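Side-chain contacts in mannose-specific lectin 3 chain 1 (Crocus vernus, PDB 3MEZ), which probably binds mannose as one of the two kinds of subunit that make up a heterotetrameric bulb-type lectin: residues L62-A67 and T71-Y76; G28-V33 and V50-R55; E20-V25 and A89-D94; V25-G28 and L34-E37. All coordinates share one frame; numbering follows the deposited sequence.

Contact 1 (L62-A67 and T71-Y76)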
# COMPACT_ATOMS: atom_id res chain seq x y z
N LEU A 62 -30.20 4.37 1.30
CA LEU A 62 -30.28 5.68 1.89
C LEU A 62 -31.72 6.13 1.84
O LEU A 62 -32.36 5.87 0.90
CB LEU A 62 -29.39 6.69 1.16
CG LEU A 62 -27.89 6.54 1.27
CD1 LEU A 62 -27.25 7.51 0.40
CD2 LEU A 62 -27.49 6.72 2.66
N GLU A 63 -32.20 6.79 2.87
CA GLU A 63 -33.51 7.38 2.91
C GLU A 63 -33.45 8.85 3.30
O GLU A 63 -32.95 9.17 4.33
CB GLU A 63 -34.38 6.67 3.95
CG GLU A 63 -34.38 5.16 3.90
CD GLU A 63 -35.45 4.52 4.76
OE1 GLU A 63 -35.73 3.36 4.58
OE2 GLU A 63 -36.02 5.20 5.59
N ILE A 64 -33.99 9.73 2.49
CA ILE A 64 -34.15 11.14 2.85
C ILE A 64 -35.52 11.33 3.46
O ILE A 64 -36.50 10.97 2.87
CB ILE A 64 -33.95 12.10 1.65
CG1 ILE A 64 -32.54 11.98 1.06
CG2 ILE A 64 -34.21 13.48 2.03
CD1 ILE A 64 -32.33 12.77 -0.15
N HIS A 65 -35.56 11.89 4.66
CA HIS A 65 -36.79 12.16 5.40
C HIS A 65 -36.99 13.63 5.64
O HIS A 65 -36.08 14.33 5.90
CB HIS A 65 -36.79 11.49 6.75
CG HIS A 65 -37.00 10.02 6.71
ND1 HIS A 65 -35.97 9.12 6.68
CD2 HIS A 65 -38.13 9.30 6.71
CE1 HIS A 65 -36.45 7.91 6.67
NE2 HIS A 65 -37.76 7.98 6.69
N SER A 66 -38.23 14.06 5.56
CA SER A 66 -38.60 15.45 5.65
C SER A 66 -39.31 15.74 6.93
O SER A 66 -39.79 14.87 7.58
CB SER A 66 -39.50 15.82 4.49
OG SER A 66 -39.85 17.16 4.57
N ALA A 67 -39.32 17.00 7.31
CA ALA A 67 -39.91 17.43 8.56
C ALA A 67 -41.40 17.18 8.60
O ALA A 67 -41.95 16.82 9.59
CB ALA A 67 -39.61 18.86 8.80
N THR A 71 -43.76 9.64 4.87
CA THR A 71 -42.95 8.79 4.06
C THR A 71 -41.70 9.50 3.55
O THR A 71 -41.72 10.70 3.37
CB THR A 71 -43.72 8.32 2.86
OG1 THR A 71 -42.89 7.49 2.05
CG2 THR A 71 -44.18 9.50 2.05
N PRO A 72 -40.65 8.75 3.26
CA PRO A 72 -39.39 9.34 2.84
C PRO A 72 -39.53 10.12 1.56
O PRO A 72 -40.34 9.83 0.75
CB PRO A 72 -38.50 8.13 2.60
CG PRO A 72 -39.09 7.08 3.30
CD PRO A 72 -40.51 7.33 3.52
N VAL A 73 -38.77 11.16 1.45
CA VAL A 73 -38.66 11.92 0.27
C VAL A 73 -38.01 11.19 -0.91
O VAL A 73 -38.31 11.47 -2.03
CB VAL A 73 -37.90 13.21 0.58
CG1 VAL A 73 -37.70 13.97 -0.62
CG2 VAL A 73 -38.69 13.98 1.56
N TRP A 74 -37.03 10.35 -0.62
CA TRP A 74 -36.26 9.67 -1.64
C TRP A 74 -35.69 8.42 -1.02
O TRP A 74 -35.37 8.40 0.10
CB TRP A 74 -35.19 10.64 -2.13
CG TRP A 74 -34.17 10.23 -3.13
CD1 TRP A 74 -34.29 10.24 -4.47
CD2 TRP A 74 -32.85 9.87 -2.86
NE1 TRP A 74 -33.13 9.86 -5.05
CE2 TRP A 74 -32.22 9.63 -4.07
CE3 TRP A 74 -32.12 9.71 -1.69
CZ2 TRP A 74 -30.93 9.23 -4.15
CZ3 TRP A 74 -30.86 9.29 -1.78
CH2 TRP A 74 -30.26 9.09 -3.00
N VAL A 75 -35.62 7.36 -1.79
CA VAL A 75 -35.00 6.12 -1.35
C VAL A 75 -34.07 5.63 -2.42
O VAL A 75 -34.43 5.67 -3.54
CB VAL A 75 -36.03 5.05 -1.07
CG1 VAL A 75 -35.36 3.79 -0.81
CG2 VAL A 75 -36.88 5.45 0.09
N TYR A 76 -32.86 5.24 -2.07
CA TYR A 76 -31.89 4.84 -3.07
C TYR A 76 -30.95 3.72 -2.61
O TYR A 76 -30.43 3.77 -1.55
CB TYR A 76 -31.11 6.06 -3.56
CG TYR A 76 -30.38 5.84 -4.85
CD1 TYR A 76 -29.13 5.29 -4.86
CD2 TYR A 76 -30.95 6.16 -6.05
CE1 TYR A 76 -28.48 5.07 -6.01
CE2 TYR A 76 -30.31 5.93 -7.20
CZ TYR A 76 -29.07 5.39 -7.18
OH TYR A 76 -28.42 5.16 -8.32

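Contact 2 (G28-V33 and V50-R55). Unlike the reference sequence in segment 50-55: D51 (reference Asn).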
# COMPACT_ATOMS: atom_id res chain seq x y z
N GLY A 28 -29.67 22.10 2.91
CA GLY A 28 -30.81 22.77 3.45
C GLY A 28 -31.94 22.87 2.46
O GLY A 28 -33.03 23.08 2.83
N ASP A 29 -31.65 22.72 1.20
CA ASP A 29 -32.67 22.77 0.18
C ASP A 29 -33.31 21.42 -0.08
O ASP A 29 -34.08 21.26 -0.97
CB ASP A 29 -32.15 23.44 -1.09
CG ASP A 29 -31.17 22.59 -1.84
OD1 ASP A 29 -30.77 21.56 -1.35
OD2 ASP A 29 -30.79 23.00 -2.94
N CYS A 30 -32.90 20.45 0.72
CA CYS A 30 -33.32 19.05 0.71
C CYS A 30 -32.65 18.19 -0.37
O CYS A 30 -32.90 17.04 -0.48
CB CYS A 30 -34.85 18.85 0.73
SG CYS A 30 -35.44 17.25 1.41
N ASN A 31 -31.79 18.78 -1.17
CA ASN A 31 -31.00 18.03 -2.10
C ASN A 31 -29.76 17.39 -1.46
O ASN A 31 -29.08 18.02 -0.72
CB ASN A 31 -30.66 18.89 -3.30
CG ASN A 31 -30.32 18.10 -4.53
OD1 ASN A 31 -30.66 16.98 -4.66
ND2 ASN A 31 -29.61 18.72 -5.41
N LEU A 32 -29.52 16.12 -1.77
CA LEU A 32 -28.37 15.36 -1.36
C LEU A 32 -27.40 15.28 -2.51
O LEU A 32 -27.67 14.67 -3.50
CB LEU A 32 -28.80 13.96 -1.05
CG LEU A 32 -28.10 13.10 0.01
CD1 LEU A 32 -28.06 11.61 -0.29
CD2 LEU A 32 -26.82 13.64 0.43
N VAL A 33 -26.25 15.90 -2.34
CA VAL A 33 -25.30 16.11 -3.38
C VAL A 33 -23.92 15.61 -3.01
O VAL A 33 -23.44 15.89 -1.96
CB VAL A 33 -25.26 17.60 -3.76
CG1 VAL A 33 -24.35 17.89 -4.93
CG2 VAL A 33 -26.63 18.09 -4.05
N VAL A 50 -38.49 19.92 3.83
CA VAL A 50 -37.91 20.86 4.78
C VAL A 50 -37.21 20.22 6.01
O VAL A 50 -37.67 19.25 6.55
CB VAL A 50 -38.93 21.91 5.21
CG1 VAL A 50 -40.02 21.30 5.97
CG2 VAL A 50 -38.28 22.92 6.03
N ASP A 51 -36.09 20.80 6.40
CA ASP A 51 -35.31 20.28 7.50
C ASP A 51 -34.96 18.82 7.24
O ASP A 51 -35.01 18.03 8.09
CB ASP A 51 -36.02 20.46 8.82
CG ASP A 51 -35.99 21.91 9.31
OD1 ASP A 51 -35.06 22.63 8.98
OD2 ASP A 51 -36.92 22.33 9.98
N CYS A 52 -34.60 18.53 6.01
CA CYS A 52 -34.35 17.17 5.61
C CYS A 52 -33.10 16.53 6.22
O CYS A 52 -32.11 17.18 6.46
CB CYS A 52 -34.32 17.06 4.09
SG CYS A 52 -35.76 17.57 3.18
N THR A 53 -33.19 15.22 6.40
CA THR A 53 -32.16 14.39 6.95
C THR A 53 -32.01 13.09 6.18
O THR A 53 -32.89 12.64 5.53
CB THR A 53 -32.43 14.04 8.40
OG1 THR A 53 -33.51 13.15 8.46
CG2 THR A 53 -32.74 15.27 9.23
N LEU A 54 -30.84 12.51 6.31
CA LEU A 54 -30.41 11.35 5.58
C LEU A 54 -30.09 10.20 6.51
O LEU A 54 -29.29 10.33 7.36
CB LEU A 54 -29.11 11.71 4.85
CG LEU A 54 -28.56 10.96 3.66
CD1 LEU A 54 -27.37 10.22 4.04
CD2 LEU A 54 -29.52 10.06 2.98
N ARG A 55 -30.69 9.06 6.27
CA ARG A 55 -30.51 7.85 7.04
C ARG A 55 -30.07 6.67 6.14
O ARG A 55 -30.41 6.64 5.03
CB ARG A 55 -31.84 7.53 7.70
CG ARG A 55 -31.90 6.28 8.42
CD ARG A 55 -33.22 6.09 9.16
NE ARG A 55 -33.97 4.98 8.62
CZ ARG A 55 -35.26 4.73 8.81
NH1 ARG A 55 -35.80 3.68 8.23
NH2 ARG A 55 -36.02 5.52 9.55
O HOH W 1 -34.95 23.24 5.48

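Contact 3 (E20-V25 and A89-D94). Unlike the reference sequence in segment 89-94: T90 (reference Val).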
# COMPACT_ATOMS: atom_id res chain seq x y z
N GLU A 20 -11.03 14.02 2.15
CA GLU A 20 -10.17 14.77 1.28
C GLU A 20 -10.95 15.83 0.51
O GLU A 20 -11.53 16.67 1.09
CB GLU A 20 -9.32 13.86 0.44
CG GLU A 20 -8.41 13.12 1.26
CD GLU A 20 -7.53 12.20 0.47
OE1 GLU A 20 -7.87 11.84 -0.65
OE2 GLU A 20 -6.50 11.81 1.00
N SER A 21 -10.96 15.80 -0.80
CA SER A 21 -11.68 16.85 -1.50
C SER A 21 -13.14 16.50 -1.88
O SER A 21 -13.76 17.18 -2.68
CB SER A 21 -10.89 17.37 -2.70
OG SER A 21 -11.00 16.53 -3.80
N ALA A 22 -13.67 15.44 -1.31
CA ALA A 22 -15.01 15.01 -1.57
C ALA A 22 -15.91 15.34 -0.39
O ALA A 22 -15.49 15.24 0.72
CB ALA A 22 -15.01 13.59 -1.82
N ALA A 23 -17.15 15.73 -0.68
CA ALA A 23 -18.23 15.94 0.29
C ALA A 23 -19.57 15.33 -0.17
O ALA A 23 -19.89 15.47 -1.32
CB ALA A 23 -18.44 17.37 0.52
N PHE A 24 -20.32 14.72 0.73
CA PHE A 24 -21.66 14.18 0.45
C PHE A 24 -22.60 14.87 1.39
O PHE A 24 -22.67 14.56 2.54
CB PHE A 24 -21.66 12.66 0.66
CG PHE A 24 -22.90 11.90 0.15
CD1 PHE A 24 -23.51 10.99 0.96
CD2 PHE A 24 -23.36 12.00 -1.13
CE1 PHE A 24 -24.57 10.27 0.53
CE2 PHE A 24 -24.43 11.28 -1.54
CZ PHE A 24 -25.03 10.43 -0.72
N VAL A 25 -23.33 15.83 0.87
CA VAL A 25 -24.01 16.76 1.70
C VAL A 25 -25.54 16.76 1.67
O VAL A 25 -26.14 16.88 0.67
CB VAL A 25 -23.34 18.21 1.65
CG1 VAL A 25 -22.42 18.40 0.49
CG2 VAL A 25 -24.28 19.28 1.80
N ALA A 89 -21.99 2.97 4.86
CA ALA A 89 -21.67 3.82 3.73
C ALA A 89 -20.33 4.49 3.98
O ALA A 89 -20.12 5.09 4.97
CB ALA A 89 -22.71 4.83 3.49
N THR A 90 -19.43 4.33 3.04
CA THR A 90 -18.11 4.89 3.13
C THR A 90 -17.87 5.82 1.96
O THR A 90 -18.02 5.43 0.85
CB THR A 90 -17.00 3.80 3.09
OG1 THR A 90 -17.23 2.80 4.07
CG2 THR A 90 -15.60 4.39 3.30
N LEU A 91 -17.45 7.04 2.25
CA LEU A 91 -16.99 7.97 1.26
C LEU A 91 -15.48 7.77 1.17
O LEU A 91 -14.74 8.17 2.01
CB LEU A 91 -17.33 9.40 1.65
CG LEU A 91 -16.78 10.55 0.84
CD1 LEU A 91 -17.07 10.36 -0.58
CD2 LEU A 91 -17.27 11.90 1.31
N GLY A 92 -15.09 7.08 0.13
CA GLY A 92 -13.74 6.59 -0.07
C GLY A 92 -12.73 7.46 -0.80
O GLY A 92 -13.06 8.50 -1.26
N PRO A 93 -11.52 6.95 -0.94
CA PRO A 93 -10.44 7.64 -1.65
C PRO A 93 -10.73 7.81 -3.13
O PRO A 93 -10.13 8.61 -3.77
CB PRO A 93 -9.21 6.79 -1.41
CG PRO A 93 -9.62 5.67 -0.73
CD PRO A 93 -11.02 5.75 -0.28
N ASP A 94 -11.70 7.06 -3.61
CA ASP A 94 -12.24 7.19 -4.96
C ASP A 94 -13.16 8.38 -5.16
O ASP A 94 -13.58 8.63 -6.23
CB ASP A 94 -12.87 5.90 -5.48
CG ASP A 94 -14.05 5.43 -4.65
OD1 ASP A 94 -14.37 6.04 -3.66
OD2 ASP A 94 -14.62 4.42 -5.00
O HOH W 2 -9.75 11.42 -2.40

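Contact 4 (V25-G28 and L34-E37)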
# COMPACT_ATOMS: atom_id res chain seq x y z
N VAL A 25 -23.33 15.83 0.87
CA VAL A 25 -24.01 16.76 1.70
C VAL A 25 -25.54 16.76 1.67
O VAL A 25 -26.14 16.88 0.67
CB VAL A 25 -23.34 18.21 1.65
CG1 VAL A 25 -22.42 18.40 0.49
CG2 VAL A 25 -24.28 19.28 1.80
N MET A 26 -26.12 16.70 2.84
CA MET A 26 -27.54 16.81 3.01
C MET A 26 -27.90 18.29 3.14
O MET A 26 -27.92 18.84 4.18
CB MET A 26 -28.00 15.99 4.21
CG MET A 26 -29.44 15.99 4.44
SD MET A 26 -30.40 15.13 3.25
CE MET A 26 -30.91 16.38 2.18
N GLN A 27 -28.16 18.91 2.02
CA GLN A 27 -28.37 20.33 1.97
C GLN A 27 -29.68 20.83 2.56
O GLN A 27 -30.65 20.14 2.66
CB GLN A 27 -28.16 20.87 0.56
CG GLN A 27 -26.80 20.58 -0.07
CD GLN A 27 -26.67 21.09 -1.49
OE1 GLN A 27 -27.61 21.50 -2.08
NE2 GLN A 27 -25.52 21.03 -2.01
N GLY A 28 -29.67 22.10 2.91
CA GLY A 28 -30.81 22.77 3.45
C GLY A 28 -31.94 22.87 2.46
O GLY A 28 -33.03 23.08 2.83
N LEU A 34 -23.31 14.87 -3.93
CA LEU A 34 -21.92 14.47 -3.86
C LEU A 34 -21.10 15.51 -4.62
O LEU A 34 -21.28 15.64 -5.80
CB LEU A 34 -21.70 13.16 -4.58
CG LEU A 34 -20.58 12.19 -4.20
CD1 LEU A 34 -19.99 11.50 -5.37
CD2 LEU A 34 -19.54 12.71 -3.31
N TYR A 35 -20.23 16.23 -3.92
CA TYR A 35 -19.34 17.15 -4.59
C TYR A 35 -17.96 16.53 -4.63
O TYR A 35 -17.42 16.17 -3.65
CB TYR A 35 -19.27 18.51 -3.91
CG TYR A 35 -20.54 19.27 -3.90
CD1 TYR A 35 -21.40 19.19 -2.86
CD2 TYR A 35 -20.86 20.11 -4.93
CE1 TYR A 35 -22.55 19.92 -2.84
CE2 TYR A 35 -22.01 20.84 -4.92
CZ TYR A 35 -22.86 20.74 -3.87
OH TYR A 35 -24.01 21.45 -3.87
N ASN A 36 -17.42 16.43 -5.81
CA ASN A 36 -16.15 15.86 -6.00
C ASN A 36 -15.51 16.33 -7.28
O ASN A 36 -15.95 17.22 -7.89
CB ASN A 36 -16.21 14.35 -5.96
CG ASN A 36 -16.91 13.77 -7.13
OD1 ASN A 36 -17.07 14.37 -8.13
ND2 ASN A 36 -17.33 12.57 -6.97
N GLU A 37 -14.43 15.67 -7.64
CA GLU A 37 -13.75 15.87 -8.89
C GLU A 37 -13.85 14.72 -9.82
O GLU A 37 -12.93 14.48 -10.53
CB GLU A 37 -12.29 16.07 -8.65
CG GLU A 37 -11.93 17.42 -8.31
CD GLU A 37 -10.77 17.45 -7.40
OE1 GLU A 37 -10.56 18.47 -6.73
OE2 GLU A 37 -10.07 16.43 -7.33

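Contact 1 (L62-A67 and T71-Y76)
I64 brings its CD1 methyl obliquely up to the indole of W74, 3.4 Å from CE3, in a beta hairpin whose strands 62-65 and 74-76 run antiparallel and form one margin of a sheet of the beta-prism lectin fold. CG1 of I64 stands anti to the carbonyl carbon (chi1 -61°) and the chain runs on extended, which carries the methyl out to the benzo half of the indole. Further along the same side, L62 brings its CB to within 4.2 Å of W74 CZ3. A classic beta bulge sets two residues, V73 and W74, opposite I64. I64 N donates to W74 O at 3.1 Å, while I64 O accepts from V73 N at 2.7 Å. V73 CG2 rests on S66 CB, 3.6 Å away. Two backbone hydrogen bonds between L62 and Y76 secure the other end of the pairing. Outward from this shell, L32 of the next sheet packs on both I64 and W74. Y76 makes edge-to-face contacts with F41 and with W109 of the neighbouring chain 2 subunit. On the reverse face of the hairpin, H65 and P72 lie side by side and point the same way, with P72 CB 4.1 Å above the imidazole plane, displaced toward the ring's rim.

Contact 2 (G28-V33 and V50-R55)
C30 reaches across to C52 through the chain's disulfide. Its CB already sits 3.8 Å from the CB of C52, and its SG, swung anti to the backbone N (chi1 -155°), bonds to the SG of C52. The modelled S-S length of 1.8 Å is shorter than a standard disulfide and is doubtful in detail; the chi3 of -96° makes the bridge left-handed. I64 of strand 62-65 packs against C30 and M26 of strand 22-26 against C52, and both cysteines are buried. Two residues farther along each segment, L32 and L54 meet at about a right angle, with L32 CD1 3.9 Å from L54 CD2. At the solvent end, a water donates to G28 O and accepts from D51 N at 2.8 Å, linking the two loops without a direct backbone bond. An Asx turn shapes the first loop: D29 OD1 takes the N-H of N31 from above the carboxylate plane. N31, whose CB points away from 50-55, is held by T45, S43 and Q42. D29, N31 and V33 fall on the QxDxNxVxY signature of bulb-type lectins, consistent with a mannose site here.

Contact 3 (E20-V25 and A89-D94)
L91 pushes its forked end under strand 22-26 and splits its two methyls between a side chain and a backbone. CD1 meets A22 CB at 4.0 Å. CD2 turns in beneath the main chain, 3.8 Å from A22 O and 4.2 Å from F24 N. CG stands anti to the backbone N (chi1 172°), beside the carbonyl carbon, and the two methyls end at strand 22-26; the axes of strands 22-25 and 89-91 come no nearer than 9.1 Å, with their directions 140° apart. No hydrogen bond links the two segments directly. The strands belong to different sheets of a beta-prism II fold, the architecture of bulb-type lectins, in which antiparallel sheets face one another across an apolar centre. L17, from the strand beside 22-26, also packs on L91. The CB of F24 points toward L91, but the ring turns away from it into the centre, where V97, L32 and L34 pack around it. Beyond the end of strand 89-91 the contact becomes polar. A water lies between E20 and P93, 2.6 Å from E20 OE1 and 3.1 Å from P93 O, and can donate to either; with further acceptors nearby, it cannot serve them all at once. P93 also packs on V5 of the neighbouring chain 2 subunit.

Contact 4 (V25-G28 and L34-E37)
Y35 presents the edge of its ring to strand 22-26, and both of its partners approach near the ring plane. V25 crosses it obliquely, with CG1 3.6 Å from Y35 CD1 and 3.7 Å from Y35 CE1, so that one methyl sits at the ring edge beside the CD1-CE1 bond. Its chi1 of 17° is nearly eclipsed, an uncommon setting for a valine. Q27 and Y35 point at each other from opposite directions. The Q27 chain is extended beyond CG and delivers the amide to the phenol end of the ring, the two planes 20° apart and therefore almost coplanar. The modelled separation of Q27 NE2 and Y35 OH, 2.4 Å, is too short to take at face value. The amide is probably flipped in the model, so which of its atoms faces the hydroxyl should be left open. An inverse gamma turn centred on M26 bends the chain between V25 and Q27. Q27 and Y35 open and close the bulb-type lectin signature, so this edge probably belongs to a mannose site; a glycerol, probably from the crystallisation liquor, lies about 4 Å from the side chain of Q27. Strands 22-26 and 32-35 form a hairpin, bonded through A23 with Y35 and V25 with V33, and this hairpin is the middle pair of its sheet, with strand 16-19 on one side and strand 41-42 on the other.

In the fold
From the N terminus, contact 3 opens first, at 20-25, and closes last, at 89-94, so the other contacts all fall within its span. Contact 4 takes over at V25 and closes a short hairpin at 34-37. Contact 2 sets out from G28 before that hairpin is complete, overlaps it, and returns at 50-55, tying the 32-35 sheet to the 53-56 sheet. Only after it has closed does contact 1 form the hairpin 62-67/71-76, beside strand 53-56 in the same sheet. Contact 3 then brings in the third sheet. In the centre, F24 of contact 3 also touches L62 of contact 1.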